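Local coordinates for protein 2-hydroxyhepta-2,4-diene-1, 7-dioateisomerase (Mycobacterium abscessus, PDB 3R6O) that probably acts as a magnesium-binding 2-hydroxyhepta-2,4-diene-1,7-dioate isomerase of the fumarylacetoacetate hydrolase (FAH) family, at residues I107-N112 and P129-K134; D144-P149 and M314-H319; E158-V163 and I279-T284; Y170-S175 and T267-I272; N188-R193 and P217-T222. All coordinates share one frame; numbering follows the deposited sequence.

Contact 1: I107-N112 and P129-K134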
# COMPACT_ATOMS: atom_id res chain seq x y z
N ILE A 107 -4.91 5.04 -1.33
CA ILE A 107 -4.35 6.33 -1.65
C ILE A 107 -5.19 7.39 -0.97
O ILE A 107 -6.41 7.29 -0.95
CB ILE A 107 -4.37 6.60 -3.17
CG1 ILE A 107 -3.66 5.48 -3.93
CG2 ILE A 107 -3.74 8.01 -3.49
CD1 ILE A 107 -2.35 5.13 -3.43
N ALA A 108 -4.54 8.39 -0.38
CA ALA A 108 -5.25 9.54 0.22
C ALA A 108 -4.66 10.84 -0.30
O ALA A 108 -3.41 11.00 -0.36
CB ALA A 108 -5.14 9.51 1.80
N LEU A 109 -5.54 11.79 -0.61
CA LEU A 109 -5.10 13.10 -1.08
C LEU A 109 -5.11 14.13 0.05
O LEU A 109 -6.11 14.30 0.76
CB LEU A 109 -5.99 13.54 -2.23
CG LEU A 109 -5.45 13.47 -3.63
CD1 LEU A 109 -5.12 12.01 -4.05
CD2 LEU A 109 -6.55 14.18 -4.54
N GLY A 110 -3.98 14.81 0.21
CA GLY A 110 -3.90 16.04 1.00
C GLY A 110 -4.09 17.28 0.17
O GLY A 110 -3.77 17.30 -1.01
N PHE A 111 -4.63 18.33 0.81
CA PHE A 111 -4.77 19.62 0.20
C PHE A 111 -5.61 19.62 -1.07
O PHE A 111 -5.27 20.32 -2.04
CB PHE A 111 -3.39 20.21 -0.08
CG PHE A 111 -2.44 20.07 1.09
CD1 PHE A 111 -2.76 20.61 2.32
CD2 PHE A 111 -1.24 19.36 0.95
CE1 PHE A 111 -1.91 20.48 3.42
CE2 PHE A 111 -0.37 19.22 2.03
CZ PHE A 111 -0.70 19.78 3.27
N ASN A 112 -6.72 18.90 -1.06
CA ASN A 112 -7.61 18.92 -2.21
C ASN A 112 -8.89 19.74 -1.99
O ASN A 112 -9.83 19.67 -2.78
CB ASN A 112 -7.94 17.52 -2.70
CG ASN A 112 -8.53 17.54 -4.12
OD1 ASN A 112 -8.14 18.36 -4.95
ND2 ASN A 112 -9.49 16.65 -4.38
N PRO A 129 -2.39 19.21 -4.92
CA PRO A 129 -2.66 18.16 -3.92
C PRO A 129 -1.49 17.15 -3.77
O PRO A 129 -0.77 16.89 -4.76
CB PRO A 129 -3.91 17.48 -4.47
CG PRO A 129 -4.58 18.55 -5.27
CD PRO A 129 -3.47 19.28 -5.93
N VAL A 130 -1.32 16.59 -2.56
CA VAL A 130 -0.22 15.70 -2.22
C VAL A 130 -0.77 14.28 -2.14
O VAL A 130 -1.80 14.02 -1.52
CB VAL A 130 0.38 16.12 -0.86
CG1 VAL A 130 1.43 15.09 -0.32
CG2 VAL A 130 0.97 17.47 -1.00
N VAL A 131 -0.07 13.35 -2.77
CA VAL A 131 -0.48 12.00 -2.70
C VAL A 131 0.15 11.28 -1.52
O VAL A 131 1.39 11.17 -1.42
CB VAL A 131 -0.18 11.28 -4.02
CG1 VAL A 131 -0.66 9.79 -3.94
CG2 VAL A 131 -0.82 12.05 -5.20
N PHE A 132 -0.72 10.79 -0.64
CA PHE A 132 -0.33 9.97 0.52
C PHE A 132 -0.79 8.57 0.31
O PHE A 132 -1.67 8.33 -0.53
CB PHE A 132 -0.97 10.44 1.83
CG PHE A 132 -0.62 11.85 2.18
CD1 PHE A 132 0.69 12.19 2.39
CD2 PHE A 132 -1.60 12.83 2.26
CE1 PHE A 132 1.07 13.53 2.68
CE2 PHE A 132 -1.23 14.18 2.54
CZ PHE A 132 0.10 14.50 2.74
N MET A 133 -0.22 7.65 1.11
CA MET A 133 -0.66 6.27 1.13
C MET A 133 -0.94 5.85 2.57
O MET A 133 -0.12 6.09 3.48
CB MET A 133 0.34 5.34 0.43
CG MET A 133 -0.36 4.36 -0.57
SD MET A 133 0.75 3.31 -1.47
CE MET A 133 1.84 4.51 -2.13
N LYS A 134 -2.10 5.24 2.77
CA LYS A 134 -2.47 4.55 4.01
C LYS A 134 -2.22 3.04 3.95
O LYS A 134 -2.60 2.41 2.99
CB LYS A 134 -3.96 4.76 4.29
CG LYS A 134 -4.23 6.27 4.58
CD LYS A 134 -5.62 6.49 5.06
CE LYS A 134 -5.83 6.27 6.53
NZ LYS A 134 -5.35 7.43 7.41
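Two phenylalanine rings flank the Gly110–Val130 pair. The Phe111 ring takes Val130 at its edge: CG2 of Val130 lies near the ring plane, 3.5 Å from Phe111 CD2, and the two side chains run side by side in the same direction. The Phe132 ring is approached obliquely by the 108-110 backbone. Its CE2 sits 3.6 Å from the CA of Gly110, a residue with no side chain to hold the ring off. A first torsion of -59° sets Phe132 CG beside its own backbone N and opposite its carbonyl carbon, which leads the ring back over the neighbouring strand.

The backbones form an antiparallel pair. Ala108–Phe132 and Gly110–Val130 are the hydrogen-bonded pairs, while Ile107–Met133 and Leu109–Val131 are non-hydrogen-bonded. The tightest bond runs from Phe132 N to Ala108 O at 2.7 Å, arriving nearly along the C=O axis (C=O...N 168°). Its return partner, Ala108 N to Phe132 O at 2.9 Å, instead approaches from well above the carbonyl plane.

On the face holding Ile107, Leu109, Val131 and Met133 the contacts are aliphatic. Ile107 divides its branches: CG2 meets Val131 CG1 at 3.6 Å, and CD1 meets Met133 CG, also at 3.6 Å.

Strand 130-134 is the outermost on this side of the chain's large mixed sheet, and strand 106-110 lies between it and strand 279-281. Helix 261-269 packs on Leu109, helix 210-214 touches Phe132, and Gln209 of the second subunit bonds the backbone of Pro129 and Val131.

Contact 2: D144-P149 and M314-H319; sequences DAVIAP and MRLPVH
Ala148 N donates to His319 O at 2.9 Å, the shortest of three hydrogen bonds that stitch two parallel strands together (N-H...O 150°). The motif is a parallel beta pair at the border of a five-stranded mixed sheet: 146-148 is the outermost strand and 312-320 lies next to it, the short axes diverging by only 17°. Val146 is gripped on both its backbone groups. Its N bonds to Pro317 O at 3.0 Å, and its O receives His319 N at 3.1 Å with the donor almost in line with the C=O bond. That alternation, one residue bonded to two residues flanking its partner Val318, is the signature of parallel pairing.

The face bearing Val146 and Val318 is apolar and buried. There the Val146 CG2 branch crosses the Leu316 side chain aslant, 4.1 Å from CD1, while Leu316 CD2 lies 3.4 Å from Asp144 O. Pro221 of strand 220-221 packs against Val146 and Leu316 on this side, and strand 303-308 adjoins 312-320.

The other face carries Ile147 and His319 and is more open. With CG1 of Ile147 turned away from its carbonyl carbon (chi1 -62°), the terminal CD1 reaches His319 CB at 3.9 Å. The imidazole itself leans toward Ala145, whose CB stands 3.9 Å from His319 CD2.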
# COMPACT_ATOMS: atom_id res chain seq x y z
N ASP A 144 -16.76 1.01 13.93
CA ASP A 144 -15.64 0.50 14.67
C ASP A 144 -14.90 1.63 15.37
O ASP A 144 -14.76 2.73 14.82
CB ASP A 144 -14.68 -0.23 13.73
CG ASP A 144 -15.28 -1.51 13.16
OD1 ASP A 144 -16.32 -1.99 13.68
OD2 ASP A 144 -14.67 -2.06 12.23
N ALA A 145 -14.35 1.33 16.54
CA ALA A 145 -13.61 2.31 17.28
C ALA A 145 -12.36 2.74 16.53
O ALA A 145 -11.71 1.93 15.85
CB ALA A 145 -13.23 1.79 18.64
N VAL A 146 -12.05 4.02 16.66
CA VAL A 146 -10.71 4.54 16.36
C VAL A 146 -9.89 4.47 17.62
O VAL A 146 -10.33 4.91 18.68
CB VAL A 146 -10.79 6.01 15.91
CG1 VAL A 146 -9.35 6.63 15.80
CG2 VAL A 146 -11.52 6.06 14.56
N ILE A 147 -8.69 3.91 17.51
CA ILE A 147 -7.88 3.60 18.66
C ILE A 147 -6.67 4.46 18.54
O ILE A 147 -5.88 4.30 17.62
CB ILE A 147 -7.44 2.14 18.67
CG1 ILE A 147 -8.66 1.17 18.75
CG2 ILE A 147 -6.46 1.90 19.80
CD1 ILE A 147 -9.46 1.27 20.00
N ALA A 148 -6.54 5.41 19.47
CA ALA A 148 -5.39 6.30 19.47
C ALA A 148 -4.21 5.60 20.11
O ALA A 148 -4.27 5.23 21.30
CB ALA A 148 -5.72 7.56 20.22
N PRO A 149 -3.11 5.45 19.35
CA PRO A 149 -2.02 4.68 19.88
C PRO A 149 -1.37 5.36 21.07
O PRO A 149 -1.49 6.58 21.22
CB PRO A 149 -1.05 4.60 18.70
CG PRO A 149 -1.36 5.78 17.86
CD PRO A 149 -2.78 6.07 18.06
N MET A 314 -21.55 7.05 9.84
CA MET A 314 -20.60 6.37 10.66
C MET A 314 -20.82 6.82 12.08
O MET A 314 -21.23 7.97 12.33
CB MET A 314 -19.18 6.76 10.26
CG MET A 314 -18.73 6.33 8.90
SD MET A 314 -16.98 6.84 8.73
CE MET A 314 -16.52 5.88 7.30
N ARG A 315 -20.52 5.93 13.00
CA ARG A 315 -20.42 6.26 14.44
C ARG A 315 -19.21 5.55 15.02
O ARG A 315 -19.25 4.31 15.28
CB ARG A 315 -21.67 5.83 15.17
CG ARG A 315 -21.62 6.17 16.62
CD ARG A 315 -22.96 5.98 17.30
NE ARG A 315 -22.87 6.41 18.69
CZ ARG A 315 -22.24 5.73 19.65
NH1 ARG A 315 -21.65 4.58 19.39
NH2 ARG A 315 -22.20 6.21 20.89
N LEU A 316 -18.17 6.32 15.28
CA LEU A 316 -16.89 5.78 15.66
C LEU A 316 -16.49 6.24 17.07
O LEU A 316 -16.15 7.43 17.27
CB LEU A 316 -15.85 6.24 14.65
CG LEU A 316 -16.12 6.20 13.15
CD1 LEU A 316 -14.93 6.88 12.42
CD2 LEU A 316 -16.34 4.76 12.66
N PRO A 317 -16.56 5.33 18.05
CA PRO A 317 -16.10 5.69 19.39
C PRO A 317 -14.58 5.75 19.44
O PRO A 317 -13.94 4.96 18.76
CB PRO A 317 -16.68 4.59 20.28
CG PRO A 317 -16.93 3.41 19.37
CD PRO A 317 -17.09 3.95 17.96
N VAL A 318 -14.03 6.71 20.19
CA VAL A 318 -12.58 6.88 20.32
C VAL A 318 -12.09 6.36 21.68
O VAL A 318 -12.66 6.69 22.70
CB VAL A 318 -12.15 8.37 20.18
CG1 VAL A 318 -10.64 8.52 20.40
CG2 VAL A 318 -12.57 8.91 18.78
N HIS A 319 -11.06 5.52 21.65
CA HIS A 319 -10.43 4.98 22.85
C HIS A 319 -8.92 5.11 22.71
O HIS A 319 -8.37 4.70 21.67
CB HIS A 319 -10.75 3.50 22.98
CG HIS A 319 -12.21 3.19 23.17
ND1 HIS A 319 -12.75 2.91 24.40
CD2 HIS A 319 -13.22 3.08 22.28
CE1 HIS A 319 -14.04 2.66 24.26
NE2 HIS A 319 -14.36 2.77 22.99

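Contact 3: E158-V163 and I279-T284. With MG (magnesium ion), chain B.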
# COMPACT_ATOMS: atom_id res chain seq x y z
N GLU A 158 -10.47 13.43 9.61
CA GLU A 158 -10.56 14.02 8.29
C GLU A 158 -11.61 13.27 7.49
O GLU A 158 -11.29 12.24 6.91
CB GLU A 158 -9.25 13.87 7.56
CG GLU A 158 -8.05 14.44 8.26
CD GLU A 158 -6.80 14.36 7.42
OE1 GLU A 158 -6.47 13.30 6.93
OE2 GLU A 158 -6.12 15.39 7.23
N ILE A 159 -12.83 13.79 7.45
CA ILE A 159 -13.90 13.19 6.64
C ILE A 159 -13.61 13.37 5.16
O ILE A 159 -13.25 14.44 4.71
CB ILE A 159 -15.30 13.74 7.01
CG1 ILE A 159 -16.40 12.86 6.39
CG2 ILE A 159 -15.48 15.27 6.64
CD1 ILE A 159 -17.85 13.32 6.84
N GLU A 160 -13.72 12.28 4.41
CA GLU A 160 -13.45 12.33 2.97
C GLU A 160 -14.41 11.42 2.24
O GLU A 160 -14.91 10.44 2.79
CB GLU A 160 -11.99 11.90 2.71
CG GLU A 160 -11.00 12.55 3.66
CD GLU A 160 -9.57 12.61 3.20
OE1 GLU A 160 -9.22 12.28 2.04
OE2 GLU A 160 -8.76 13.00 4.05
N ILE A 161 -14.61 11.73 0.97
CA ILE A 161 -15.29 10.84 0.08
C ILE A 161 -14.21 9.99 -0.67
O ILE A 161 -13.25 10.54 -1.26
CB ILE A 161 -16.22 11.61 -0.91
CG1 ILE A 161 -17.21 12.55 -0.19
CG2 ILE A 161 -16.99 10.62 -1.80
CD1 ILE A 161 -18.05 11.91 0.95
N ALA A 162 -14.37 8.68 -0.61
CA ALA A 162 -13.50 7.73 -1.32
C ALA A 162 -14.16 7.24 -2.58
O ALA A 162 -15.37 6.98 -2.61
CB ALA A 162 -13.16 6.51 -0.43
N VAL A 163 -13.36 7.06 -3.62
CA VAL A 163 -13.79 6.26 -4.76
C VAL A 163 -13.04 4.94 -4.71
O VAL A 163 -11.87 4.85 -4.26
CB VAL A 163 -13.57 6.90 -6.15
CG1 VAL A 163 -14.49 8.08 -6.31
CG2 VAL A 163 -12.14 7.30 -6.36
N ILE A 279 -8.66 1.87 -3.37
CA ILE A 279 -9.46 2.96 -2.80
C ILE A 279 -8.67 4.25 -2.88
O ILE A 279 -7.48 4.27 -2.54
CB ILE A 279 -9.74 2.70 -1.31
CG1 ILE A 279 -10.65 1.46 -1.16
CG2 ILE A 279 -10.40 3.91 -0.59
CD1 ILE A 279 -10.83 1.11 0.30
N ILE A 280 -9.33 5.32 -3.32
CA ILE A 280 -8.76 6.68 -3.24
C ILE A 280 -9.63 7.58 -2.35
O ILE A 280 -10.80 7.80 -2.66
CB ILE A 280 -8.58 7.33 -4.66
CG1 ILE A 280 -7.75 6.44 -5.60
CG2 ILE A 280 -7.83 8.66 -4.53
CD1 ILE A 280 -7.86 6.89 -7.12
N LEU A 281 -9.06 8.10 -1.25
CA LEU A 281 -9.69 9.13 -0.45
C LEU A 281 -9.39 10.48 -1.10
O LEU A 281 -8.22 10.82 -1.34
CB LEU A 281 -9.18 9.12 1.00
CG LEU A 281 -9.80 8.12 1.98
CD1 LEU A 281 -9.54 6.78 1.48
CD2 LEU A 281 -9.19 8.36 3.43
N THR A 282 -10.44 11.24 -1.38
CA THR A 282 -10.30 12.38 -2.29
C THR A 282 -10.06 13.71 -1.61
O THR A 282 -10.11 14.73 -2.26
CB THR A 282 -11.48 12.49 -3.26
OG1 THR A 282 -12.71 12.68 -2.53
CG2 THR A 282 -11.54 11.22 -4.14
N GLY A 283 -9.79 13.71 -0.30
CA GLY A 283 -9.51 14.96 0.41
C GLY A 283 -10.54 15.31 1.47
O GLY A 283 -11.64 14.84 1.43
N THR A 284 -10.13 16.13 2.43
CA THR A 284 -10.98 16.62 3.50
C THR A 284 -11.08 18.16 3.51
O THR A 284 -10.13 18.87 3.15
CB THR A 284 -10.44 16.11 4.87
OG1 THR A 284 -11.44 16.23 5.86
CG2 THR A 284 -9.15 16.84 5.29
MG MG B . -6.45 13.27 3.74
O HOH W 1 -13.45 14.23 -0.40
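Glu160 and Thr284 cross aslant where strand 279-281 gives way to the turn 282-284 beside strand 155-165 of the large mixed sheet, and there Glu160 reaches the magnesium ion of this FAH-family enzyme. The Glu160 chain runs extended beyond CG and spreads its carboxylate between protein and metal: OE2 binds the magnesium ion at 2.3 Å, while OE1 accepts Gly283 N at 2.8 Å. That N-H comes from above the carboxylate plane, 50° out of it. The Gly283 N-H and the metal together restrain the rotation of the carboxylate, with Leu281 CB packed 3.3 Å from Glu160 OE1.

Glu158 crosses Thr284 at about a right angle, its CB against the threonine. Its carboxylate points to the same region, but OE1 stays 3.2 Å from the magnesium ion, outside bonding distance in this model, and OE2 pairs with Arg193. Metal binding by Glu158 is nevertheless known for this protein, and Asp189 is the other residue of the metal site.

With chi1 at -162°, Thr284 OG1 swings opposite its own backbone N and donates to Ile159 O at 2.8 Å, while CG2 lies against Glu158. Farther along the pairing is regular. Val163 and Ile280 are the hydrogen-bonded pair and their side chains lie parallel, whereas Ala162 and Leu281 are the non-hydrogen-bonded pair, with Ala162 CB packed on Ile279 CG2 at 3.8 Å.

Just beyond the end of strand 279-281, Thr282 grips Ile161 O twice. A chi1 of 61° wedges OG1 between its own N and carbonyl carbon, and Ile161 O then receives both Thr282 N (2.9 Å) and Thr282 OG1. A water joins the same hydroxyl to the backbone: it accepts from Ile161 N, donates to Thr282 OG1, and donates to Gly283 O at 2.6 Å.

Contact 4: Y170-S175 and T267-I272; sequences YRIERS and TVSATI
Ser269 meets the loop 170-175 with both its side chain and its carbonyl. The hydroxyl is placed between its own backbone N and carbonyl carbon (chi1 76°); there OG accepts Ile172 N at 3.0 Å and is also bonded to Val265 O one turn back in the helix. The flank of Ile172 closes over it, CB standing 3.2 Å from Ser269 OG. Ser269 O takes Arg171 N at 2.8 Å through a fairly straight bond (N-H...O 162°), although the donor stands well above the carbonyl plane. CD1 of Tyr170 lies against the same oxygen, at an oblique approach to the ring.

Ala270 supplies the next carbonyl. Arg171 NE donates to Ala270 O at 2.7 Å, the oxygen lying at the edge of the guanidinium and near its plane, and a water bridges that oxygen to Arg171 NH2. The guanidinium is steadied within its own segment too: a bend at chi2 (72°) folds the arginine back over Tyr170, so that Arg171 CD sits 3.4 Å above the centre of the phenol ring and Tyr170 OH lies 3.2 Å above the guanidinium plane. Arg171 NH1 goes on to a salt bridge with Glu321 of the second subunit.

Thr271 and Ile272 offer backbone: Thr271 C is 4.0 Å from Tyr170 CE1, at the ring edge, and Ile272 C approaches the ring obliquely.

Far from the metal, this is the loop between strands 155-165 and 181-192 docking, through Arg171 N, Arg171 NE and Ile172 N, on the C-terminal part of helix 261-269 and the residues after it, at the interface with the second subunit.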
# COMPACT_ATOMS: atom_id res chain seq x y z
N TYR A 170 -3.93 2.87 -15.88
CA TYR A 170 -2.70 3.61 -15.69
C TYR A 170 -2.71 4.72 -16.74
O TYR A 170 -3.00 4.47 -17.90
CB TYR A 170 -1.49 2.70 -15.87
CG TYR A 170 -0.14 3.38 -15.69
CD1 TYR A 170 0.14 4.15 -14.55
CD2 TYR A 170 0.87 3.22 -16.64
CE1 TYR A 170 1.39 4.77 -14.39
CE2 TYR A 170 2.13 3.83 -16.48
CZ TYR A 170 2.38 4.61 -15.35
OH TYR A 170 3.61 5.21 -15.22
N ARG A 171 -2.40 5.96 -16.33
CA ARG A 171 -2.56 7.14 -17.22
C ARG A 171 -3.98 7.18 -17.81
O ARG A 171 -4.17 7.31 -19.03
CB ARG A 171 -1.51 7.19 -18.33
CG ARG A 171 -0.22 7.91 -17.97
CD ARG A 171 0.64 7.10 -17.00
NE ARG A 171 1.91 7.75 -16.73
CZ ARG A 171 3.05 7.57 -17.40
NH1 ARG A 171 3.14 6.75 -18.45
NH2 ARG A 171 4.12 8.25 -17.00
N ILE A 172 -4.95 7.05 -16.92
CA ILE A 172 -6.37 7.14 -17.22
C ILE A 172 -6.68 8.56 -17.64
O ILE A 172 -6.31 9.50 -16.95
CB ILE A 172 -7.22 6.77 -16.01
CG1 ILE A 172 -6.87 5.36 -15.54
CG2 ILE A 172 -8.75 6.94 -16.27
CD1 ILE A 172 -7.54 5.01 -14.26
N GLU A 173 -7.35 8.70 -18.78
CA GLU A 173 -7.71 10.02 -19.27
C GLU A 173 -8.94 10.49 -18.48
O GLU A 173 -9.82 9.68 -18.10
CB GLU A 173 -7.93 9.94 -20.80
CG GLU A 173 -7.42 11.14 -21.62
CD GLU A 173 -5.93 11.40 -21.52
OE1 GLU A 173 -5.16 10.54 -21.03
OE2 GLU A 173 -5.51 12.50 -21.95
N ARG A 174 -9.00 11.79 -18.21
CA ARG A 174 -10.09 12.41 -17.48
C ARG A 174 -11.48 11.92 -17.91
O ARG A 174 -12.27 11.52 -17.07
CB ARG A 174 -10.01 13.92 -17.68
CG ARG A 174 -10.64 14.73 -16.61
CD ARG A 174 -10.38 16.22 -16.89
NE ARG A 174 -8.93 16.47 -16.97
CZ ARG A 174 -8.32 17.61 -16.63
NH1 ARG A 174 -9.02 18.67 -16.23
NH2 ARG A 174 -6.99 17.70 -16.73
N SER A 175 -11.78 11.92 -19.20
CA SER A 175 -13.13 11.62 -19.67
C SER A 175 -13.49 10.13 -19.52
O SER A 175 -14.66 9.76 -19.60
CB SER A 175 -13.31 12.02 -21.13
OG SER A 175 -12.59 11.13 -21.95
N THR A 267 -4.99 12.31 -12.15
CA THR A 267 -3.72 12.71 -11.53
C THR A 267 -3.08 11.56 -10.75
O THR A 267 -1.87 11.35 -10.84
CB THR A 267 -3.84 13.95 -10.58
OG1 THR A 267 -4.38 15.04 -11.29
CG2 THR A 267 -2.49 14.38 -10.07
N VAL A 268 -3.88 10.81 -9.98
CA VAL A 268 -3.32 9.68 -9.24
C VAL A 268 -2.78 8.62 -10.20
O VAL A 268 -1.64 8.16 -10.06
CB VAL A 268 -4.34 9.06 -8.27
CG1 VAL A 268 -3.81 7.70 -7.73
CG2 VAL A 268 -4.66 10.06 -7.15
N SER A 269 -3.59 8.27 -11.21
CA SER A 269 -3.19 7.21 -12.13
C SER A 269 -2.12 7.67 -13.12
O SER A 269 -1.57 6.86 -13.85
CB SER A 269 -4.38 6.61 -12.87
OG SER A 269 -4.84 7.46 -13.92
N ALA A 270 -1.84 8.95 -13.19
CA ALA A 270 -0.71 9.43 -13.99
C ALA A 270 0.64 8.89 -13.48
O ALA A 270 1.61 8.83 -14.24
CB ALA A 270 -0.69 10.97 -14.06
N THR A 271 0.74 8.54 -12.19
CA THR A 271 2.01 8.03 -11.65
C THR A 271 1.91 6.68 -10.91
O THR A 271 2.92 6.01 -10.67
CB THR A 271 2.69 9.07 -10.71
OG1 THR A 271 2.15 8.96 -9.39
CG2 THR A 271 2.57 10.49 -11.30
N ILE A 272 0.68 6.27 -10.58
CA ILE A 272 0.38 4.99 -9.90
C ILE A 272 -0.64 4.14 -10.69
O ILE A 272 -1.74 4.58 -10.97
CB ILE A 272 -0.16 5.22 -8.46
CG1 ILE A 272 0.92 5.93 -7.62
CG2 ILE A 272 -0.53 3.91 -7.81
CD1 ILE A 272 0.41 6.47 -6.26
O HOH W 2 3.73 10.43 -15.46
O HOH W 3 -3.67 9.91 -16.07

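Contact 5: N188-R193 and P217-T222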
# COMPACT_ATOMS: atom_id res chain seq x y z
N ASN A 188 -12.69 8.11 6.49
CA ASN A 188 -11.90 9.10 7.32
C ASN A 188 -10.39 8.88 7.19
O ASN A 188 -9.92 7.76 7.36
CB ASN A 188 -12.33 9.01 8.78
CG ASN A 188 -12.08 10.33 9.54
OD1 ASN A 188 -10.95 10.72 9.74
ND2 ASN A 188 -13.15 11.03 9.88
N ASP A 189 -9.62 9.92 6.85
CA ASP A 189 -8.17 9.78 6.87
C ASP A 189 -7.67 10.19 8.27
O ASP A 189 -7.22 11.31 8.46
CB ASP A 189 -7.53 10.64 5.77
CG ASP A 189 -6.05 10.47 5.69
OD1 ASP A 189 -5.50 9.62 6.44
OD2 ASP A 189 -5.38 11.17 4.92
N ILE A 190 -7.81 9.30 9.25
CA ILE A 190 -7.33 9.52 10.61
C ILE A 190 -5.82 9.61 10.57
O ILE A 190 -5.15 8.74 9.99
CB ILE A 190 -7.67 8.35 11.58
CG1 ILE A 190 -9.18 8.05 11.65
CG2 ILE A 190 -7.01 8.59 13.03
CD1 ILE A 190 -10.07 9.10 12.32
N THR A 191 -5.29 10.59 11.29
CA THR A 191 -3.88 10.97 11.22
C THR A 191 -3.39 11.38 12.62
O THR A 191 -4.04 12.16 13.30
CB THR A 191 -3.67 12.13 10.24
OG1 THR A 191 -4.14 11.75 8.95
CG2 THR A 191 -2.16 12.49 10.13
N ALA A 192 -2.26 10.82 13.04
CA ALA A 192 -1.63 11.13 14.30
C ALA A 192 -0.59 12.18 13.93
O ALA A 192 0.47 11.84 13.41
CB ALA A 192 -0.96 9.88 14.88
N ARG A 193 -0.91 13.45 14.17
CA ARG A 193 -0.14 14.54 13.55
C ARG A 193 1.24 14.70 14.17
O ARG A 193 2.18 15.17 13.50
CB ARG A 193 -0.92 15.86 13.63
CG ARG A 193 -2.16 15.78 12.83
CD ARG A 193 -2.45 17.02 12.02
NE ARG A 193 -3.81 16.95 11.49
CZ ARG A 193 -4.17 16.41 10.32
NH1 ARG A 193 -3.27 15.89 9.49
NH2 ARG A 193 -5.45 16.44 9.96
N PRO A 217 -3.61 0.56 12.67
CA PRO A 217 -4.95 -0.02 12.63
C PRO A 217 -6.02 0.96 13.12
O PRO A 217 -5.78 1.70 14.06
CB PRO A 217 -4.85 -1.19 13.61
CG PRO A 217 -3.37 -1.57 13.58
CD PRO A 217 -2.71 -0.22 13.55
N THR A 218 -7.18 0.90 12.49
CA THR A 218 -8.35 1.75 12.76
C THR A 218 -8.28 3.14 12.14
O THR A 218 -9.27 3.89 12.24
CB THR A 218 -8.74 1.87 14.25
OG1 THR A 218 -7.93 2.82 14.95
CG2 THR A 218 -8.70 0.54 14.97
N PHE A 219 -7.13 3.50 11.53
CA PHE A 219 -6.96 4.85 10.96
C PHE A 219 -7.64 5.09 9.59
O PHE A 219 -7.59 6.21 9.07
CB PHE A 219 -5.47 5.22 10.88
CG PHE A 219 -4.87 5.69 12.18
CD1 PHE A 219 -5.37 5.31 13.40
CD2 PHE A 219 -3.76 6.52 12.15
CE1 PHE A 219 -4.80 5.77 14.59
CE2 PHE A 219 -3.16 6.97 13.33
CZ PHE A 219 -3.67 6.58 14.53
N CYS A 220 -8.28 4.09 9.00
CA CYS A 220 -9.06 4.30 7.76
C CYS A 220 -10.47 3.71 7.84
O CYS A 220 -10.80 2.75 7.11
CB CYS A 220 -8.33 3.78 6.53
SG CYS A 220 -8.97 4.51 4.97
N PRO A 221 -11.30 4.24 8.73
CA PRO A 221 -12.71 3.90 8.71
C PRO A 221 -13.34 4.11 7.33
O PRO A 221 -13.04 5.08 6.65
CB PRO A 221 -13.33 4.87 9.73
CG PRO A 221 -12.22 5.28 10.60
CD PRO A 221 -11.01 5.25 9.75
N THR A 222 -14.21 3.18 6.92
CA THR A 222 -14.90 3.23 5.62
C THR A 222 -16.32 2.66 5.74
O THR A 222 -16.61 1.87 6.66
CB THR A 222 -14.17 2.35 4.56
OG1 THR A 222 -14.16 0.98 4.97
CG2 THR A 222 -12.74 2.82 4.34
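Asn188 N donates to Pro221 O at 3.1 Å with an N-H...O angle of 152°, the firmer of two backbone bonds between these segments. The second, Ile190 N to Phe219 O, is also 3.1 Å but weak, being bent to 133°. Between them Cys220 CA points its hydrogen at Asn188 O, 3.6 Å away and almost in line. The carbonyl of Phe219 additionally draws a weak bond from Lys134 NZ, which has a salt bridge to Asp189 OD1.

Asp189 itself turns away from 217-222 and toward the magnesium ion. Its OD2 is paired with Lys214, so two lysines flank a metal-binding carboxylate. Within the segment Thr191 OG1 donates to Asp189 O at 3.1 Å, from above the carbonyl plane, and is bonded to Lys214 as well.

The setting is the end of strand 181-192, which carries the aspartate of the FAH-family metal site on the large mixed sheet. The short strand 220-221, paired in parallel with 139-140, runs past it on the side of Asn188 and Ile190.

Ile190 and Phe219 meet at about a right angle. With chi1 at -57°, CG2 of Ile190 lies opposite the backbone N and is delivered over the Phe219 face, 3.7 Å from the ring centroid and near its normal: a CH-pi contact. At the ring edge stands Ala192 CB, 4.0 Å from Phe219 CE2. The other Ile190 branch, CG1, presses on Pro221 CD at 3.8 Å, and that proline also packs against Met314 and Leu316.

How the contacts relate
Contacts 1, 3 and 5 border the magnesium site, and each has at least one strand in the large mixed sheet. Ile107 O to Leu281 N (2.8 Å, probable hydrogen bond) ties contact 1 to contact 3, and Glu158 O to Asp189 N (2.9 Å, also probable) ties contact 3 to contact 5; their centres lie 9 and 11 Å apart. Contact 2 stands outside this group, its Leu316 side chain about 14 Å from the magnesium ion, yet it touches contact 5 through Ile147 N and Thr218 OG1 at 2.9 Å. Contact 4, on the far side of the chain's centre from contact 2 with centres 33 Å apart, packs on contact 1 through Val268 CG2 and Leu109 CD1 (3.7 Å).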